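Local coordinates for putative chemotaxis protein (Desulfovibrio vulgaris str. Hildenborough, PDB 3H4Y) that is a putative CheX-type chemotaxis protein, probably acting as a phosphatase on the phosphorylated response regulator CheY, as in related CheX proteins, at residues G6-I14 with A105-V113. Sequence-based numbering, arbitrary orientation.
Sequences GIEVAKPFI and AGLAEMGMV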
ATOM      1  N   GLY A   6     -15.280  -4.856 -21.907  1.00 24.03           N
ATOM      2  CA  GLY A   6     -15.146  -6.308 -21.738  1.00 24.50           C
ATOM      3  C   GLY A   6     -14.570  -6.786 -20.414  1.00 24.43           C
ATOM      4  O   GLY A   6     -14.235  -7.967 -20.285  1.00 23.99           O
ATOM      5  N   ILE A   7     -14.444  -5.884 -19.434  1.00 22.62           N
ATOM      6  CA  ILE A   7     -13.835  -6.219 -18.150  1.00 21.85           C
ATOM      7  C   ILE A   7     -14.937  -6.258 -17.105  1.00 21.97           C
ATOM      8  O   ILE A   7     -15.301  -5.228 -16.525  1.00 18.74           O
ATOM      9  CB  ILE A   7     -12.751  -5.197 -17.775  1.00 23.36           C
ATOM     10  CG1 ILE A   7     -11.686  -5.145 -18.871  1.00 22.89           C
ATOM     11  CG2 ILE A   7     -12.095  -5.552 -16.433  1.00 21.28           C
ATOM     12  CD1 ILE A   7     -10.818  -3.924 -18.779  1.00 26.47           C
ATOM     13  N   GLU A   8     -15.491  -7.454 -16.907  1.00 18.88           N
ATOM     14  CA  GLU A   8     -16.600  -7.661 -15.961  1.00 18.77           C
ATOM     15  C   GLU A   8     -16.296  -7.259 -14.520  1.00 13.94           C
ATOM     16  O   GLU A   8     -17.186  -6.718 -13.850  1.00 13.23           O
ATOM     17  CB  GLU A   8     -17.081  -9.111 -15.966  1.00 22.04           C
ATOM     18  CG  GLU A   8     -17.966  -9.443 -17.151  1.00 29.85           C
ATOM     19  CD  GLU A   8     -19.226  -8.602 -17.151  1.00 37.98           C
ATOM     20  OE1 GLU A   8     -20.023  -8.731 -16.191  1.00 41.07           O
ATOM     21  OE2 GLU A   8     -19.407  -7.808 -18.103  1.00 42.12           O
ATOM     22  N   VAL A   9     -15.077  -7.505 -14.045  1.00 14.39           N
ATOM     23  CA  VAL A   9     -14.720  -7.071 -12.696  1.00 15.57           C
ATOM     24  C   VAL A   9     -14.710  -5.538 -12.514  1.00 13.95           C
ATOM     25  O   VAL A   9     -14.673  -5.059 -11.390  1.00 12.45           O
ATOM     26  CB  VAL A   9     -13.392  -7.654 -12.187  1.00 17.75           C
ATOM     27  CG1 VAL A   9     -13.511  -9.163 -12.051  1.00 17.94           C
ATOM     28  CG2 VAL A   9     -12.199  -7.245 -13.077  1.00 17.90           C
ATOM     29  N   ALA A  10     -14.754  -4.767 -13.597  1.00 12.73           N
ATOM     30  CA  ALA A  10     -14.810  -3.318 -13.459  1.00 11.91           C
ATOM     31  C   ALA A  10     -16.154  -2.880 -12.873  1.00 12.33           C
ATOM     32  O   ALA A  10     -16.242  -1.846 -12.242  1.00 12.53           O
ATOM     33  CB  ALA A  10     -14.570  -2.634 -14.797  1.00 12.70           C
ATOM     34  N   LYS A  11     -17.210  -3.660 -13.113  1.00 10.54           N
ATOM     35  CA  LYS A  11     -18.549  -3.279 -12.663  1.00 11.29           C
ATOM     36  C   LYS A  11     -18.689  -2.968 -11.180  1.00 11.80           C
ATOM     37  O   LYS A  11     -19.155  -1.876 -10.834  1.00 10.82           O
ATOM     38  CB  LYS A  11     -19.628  -4.278 -13.139  1.00 11.91           C
ATOM     39  CG  LYS A  11     -19.791  -4.285 -14.662  1.00 19.80           C
ATOM     40  CD  LYS A  11     -20.910  -5.233 -15.107  1.00 21.16           C
ATOM     41  CE  LYS A  11     -21.032  -5.285 -16.632  1.00 27.81           C
ATOM     42  NZ  LYS A  11     -21.944  -6.391 -17.083  1.00 31.29           N
ATOM     43  N   PRO A  12     -18.268  -3.897 -10.293  1.00 10.99           N
ATOM     44  CA  PRO A  12     -18.369  -3.599  -8.852  1.00 10.71           C
ATOM     45  C   PRO A  12     -17.510  -2.384  -8.428  1.00 10.53           C
ATOM     46  O   PRO A  12     -17.862  -1.660  -7.483  1.00  9.95           O
ATOM     47  CB  PRO A  12     -17.948  -4.920  -8.186  1.00 11.51           C
ATOM     48  CG  PRO A  12     -17.236  -5.703  -9.247  1.00 13.39           C
ATOM     49  CD  PRO A  12     -17.768  -5.272 -10.546  1.00  9.71           C
ATOM     50  N   PHE A  13     -16.384  -2.165  -9.102  1.00  9.90           N
ATOM     51  CA  PHE A  13     -15.546  -0.988  -8.812  1.00 10.71           C
ATOM     52  C   PHE A  13     -16.161   0.317  -9.236  1.00 11.01           C
ATOM     53  O   PHE A  13     -16.059   1.323  -8.517  1.00 10.43           O
ATOM     54  CB  PHE A  13     -14.126  -1.188  -9.372  1.00 11.72           C
ATOM     55  CG  PHE A  13     -13.317  -2.123  -8.535  1.00 10.12           C
ATOM     56  CD1 PHE A  13     -12.691  -1.667  -7.375  1.00 10.52           C
ATOM     57  CD2 PHE A  13     -13.247  -3.487  -8.838  1.00 11.48           C
ATOM     58  CE1 PHE A  13     -12.006  -2.534  -6.561  1.00 10.07           C
ATOM     59  CE2 PHE A  13     -12.548  -4.354  -8.018  1.00  9.45           C
ATOM     60  CZ  PHE A  13     -11.927  -3.858  -6.865  1.00 11.74           C
ATOM     61  N   ILE A  14     -16.786   0.321 -10.408  1.00 10.78           N
ATOM     62  CA  ILE A  14     -17.445   1.543 -10.858  1.00  9.79           C
ATOM     63  C   ILE A  14     -18.626   1.850  -9.933  1.00 10.58           C
ATOM     64  O   ILE A  14     -18.778   2.972  -9.471  1.00 11.25           O
ATOM     65  CB  ILE A  14     -17.871   1.414 -12.330  1.00 11.01           C
ATOM     66  CG1 ILE A  14     -16.638   1.385 -13.221  1.00 12.39           C
ATOM     67  CG2 ILE A  14     -18.826   2.583 -12.727  1.00 14.79           C
ATOM     68  CD1 ILE A  14     -16.953   0.920 -14.665  1.00 15.09           C
ATOM     69  N   ALA A 105     -17.881  -6.673  -1.734  1.00  8.73           N
ATOM     70  CA  ALA A 105     -19.243  -7.234  -1.603  1.00  9.47           C
ATOM     71  C   ALA A 105     -19.737  -7.645  -2.977  1.00  9.12           C
ATOM     72  O   ALA A 105     -20.339  -8.719  -3.139  1.00 10.67           O
ATOM     73  CB  ALA A 105     -20.210  -6.219  -0.961  1.00  9.26           C
ATOM     74  N   GLY A 106     -19.528  -6.797  -3.972  1.00  8.90           N
ATOM     75  CA  GLY A 106     -19.918  -7.106  -5.351  1.00 10.20           C
ATOM     76  C   GLY A 106     -19.144  -8.273  -5.961  1.00  9.78           C
ATOM     77  O   GLY A 106     -19.726  -9.145  -6.614  1.00 10.36           O
ATOM     78  N   LEU A 107     -17.827  -8.284  -5.757  1.00  8.77           N
ATOM     79  CA  LEU A 107     -16.962  -9.384  -6.233  1.00  8.27           C
ATOM     80  C   LEU A 107     -17.416 -10.708  -5.613  1.00  9.41           C
ATOM     81  O   LEU A 107     -17.436 -11.742  -6.292  1.00 10.72           O
ATOM     82  CB  LEU A 107     -15.495  -9.116  -5.904  1.00  8.05           C
ATOM     83  CG  LEU A 107     -14.870  -8.006  -6.724  1.00 11.21           C
ATOM     84  CD1 LEU A 107     -13.577  -7.572  -6.040  1.00 12.19           C
ATOM     85  CD2 LEU A 107     -14.622  -8.396  -8.175  1.00 13.97           C
ATOM     86  N   ALA A 108     -17.790 -10.696  -4.334  1.00  9.57           N
ATOM     87  CA  ALA A 108     -18.235 -11.925  -3.647  1.00 11.01           C
ATOM     88  C   ALA A 108     -19.530 -12.464  -4.258  1.00 13.88           C
ATOM     89  O   ALA A 108     -19.692 -13.698  -4.386  1.00 12.72           O
ATOM     90  CB  ALA A 108     -18.386 -11.687  -2.139  1.00 13.28           C
ATOM     91  N   GLU A 109     -20.422 -11.574  -4.676  1.00 13.37           N
ATOM     92  CA  GLU A 109     -21.632 -11.949  -5.455  1.00 15.04           C
ATOM     93  C   GLU A 109     -21.289 -12.562  -6.822  1.00 15.43           C
ATOM     94  O   GLU A 109     -22.044 -13.401  -7.340  1.00 14.05           O
ATOM     95  CB  GLU A 109     -22.567 -10.749  -5.612  1.00 16.94           C
ATOM     96  CG  GLU A 109     -23.173 -10.318  -4.271  1.00 20.67           C
ATOM     97  CD  GLU A 109     -23.844  -8.944  -4.313  1.00 36.25           C
ATOM     98  OE1 GLU A 109     -23.839  -8.302  -5.391  1.00 41.66           O
ATOM     99  OE2 GLU A 109     -24.365  -8.506  -3.253  1.00 36.37           O
HETATM  100  N   MSE A 110     -20.144 -12.171  -7.382  1.00 13.46           N
HETATM  101  CA  MSE A 110     -19.657 -12.711  -8.643  1.00 14.61           C
HETATM  102  C   MSE A 110     -18.837 -13.986  -8.430  1.00 12.18           C
HETATM  103  O   MSE A 110     -18.289 -14.510  -9.389  1.00 17.19           O
HETATM  104  CB  MSE A 110     -18.812 -11.659  -9.380  1.00 14.49           C
HETATM  105  CG  MSE A 110     -19.626 -10.509  -9.871  1.00 18.74           C
HETATM  106 SE   MSE A 110     -18.389  -9.118 -10.509  0.75 19.37          SE
HETATM  107  CE  MSE A 110     -17.685  -9.978 -12.045  1.00 26.27           C
ATOM    108  N   GLY A 111     -18.712 -14.443  -7.192  1.00 12.51           N
ATOM    109  CA  GLY A 111     -17.989 -15.669  -6.880  1.00 15.91           C
ATOM    110  C   GLY A 111     -16.545 -15.546  -6.427  1.00 15.83           C
ATOM    111  O   GLY A 111     -15.852 -16.559  -6.286  1.00 18.23           O
HETATM  112  N   MSE A 112     -16.088 -14.325  -6.194  1.00 13.65           N
HETATM  113  CA  MSE A 112     -14.726 -14.100  -5.727  0.50 14.17           C
HETATM  114  C   MSE A 112     -14.721 -13.429  -4.377  1.00 13.97           C
HETATM  115  O   MSE A 112     -15.001 -12.254  -4.270  1.00 13.70           O
HETATM  116  CB  MSE A 112     -13.960 -13.257  -6.716  0.50 15.59           C
HETATM  117  CG  MSE A 112     -13.310 -14.083  -7.768  0.50 20.67           C
HETATM  118 SE   MSE A 112     -12.157 -12.916  -8.706  0.38 30.32          SE
HETATM  119  CE  MSE A 112     -13.496 -12.056  -9.784  0.50  6.94           C
ATOM    120  N   VAL A 113     -14.398 -14.204  -3.352  1.00 11.57           N
ATOM    121  CA  VAL A 113     -14.400 -13.727  -1.973  1.00 12.48           C
ATOM    122  C   VAL A 113     -13.012 -13.282  -1.546  1.00  9.97           C
ATOM    123  O   VAL A 113     -12.061 -14.071  -1.562  1.00 12.23           O
ATOM    124  CB  VAL A 113     -14.840 -14.821  -1.033  1.00 12.79           C
ATOM    125  CG1 VAL A 113     -14.836 -14.320   0.386  1.00 18.11           C
ATOM    126  CG2 VAL A 113     -16.262 -15.314  -1.442  1.00 15.59           C
TER
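Gly106 offers its backbone to the ring of Pro12: its CA lies 4.1 Å from Pro12 CB, and the two CA atoms are 5.2 Å apart. Leu107 then divides its two methyls. CD1 approaches the Phe13 ring obliquely, 3.9 Å from CE2, whereas CD2 lies 3.9 Å from Pro12 CG and also touches Val9 CG1. Selenomethionine Met110 crosses the proline ring at about a right angle, with SE 3.8 Å from Pro12 CG; a bend at chi3 (69°) brings its CE against the Glu8 carbonyl, 3.8 Å from Glu8 O. Gly111, at positive phi, closes the helix in a Schellman motif, with Met112 N bonded back to Leu107 O and Gly111 N to Ala108 O, after which Met112, also selenomethionine, brings CE to 3.7 Å from Val9 CG1. No hydrogen bond joins the segments; the contact is mainly apolar packing, burying 291 Å² summed over both sides. It brings the start of helix 10-25 against the end of helix 84-109, their local axes nearly antiparallel at 152°. Both helices pack on one antiparallel sheet, where Phe153 of strand 147-155 receives Val9, Phe13 and Leu107, while Phe13 also reaches Met138 and Ile140 of strand 137-144.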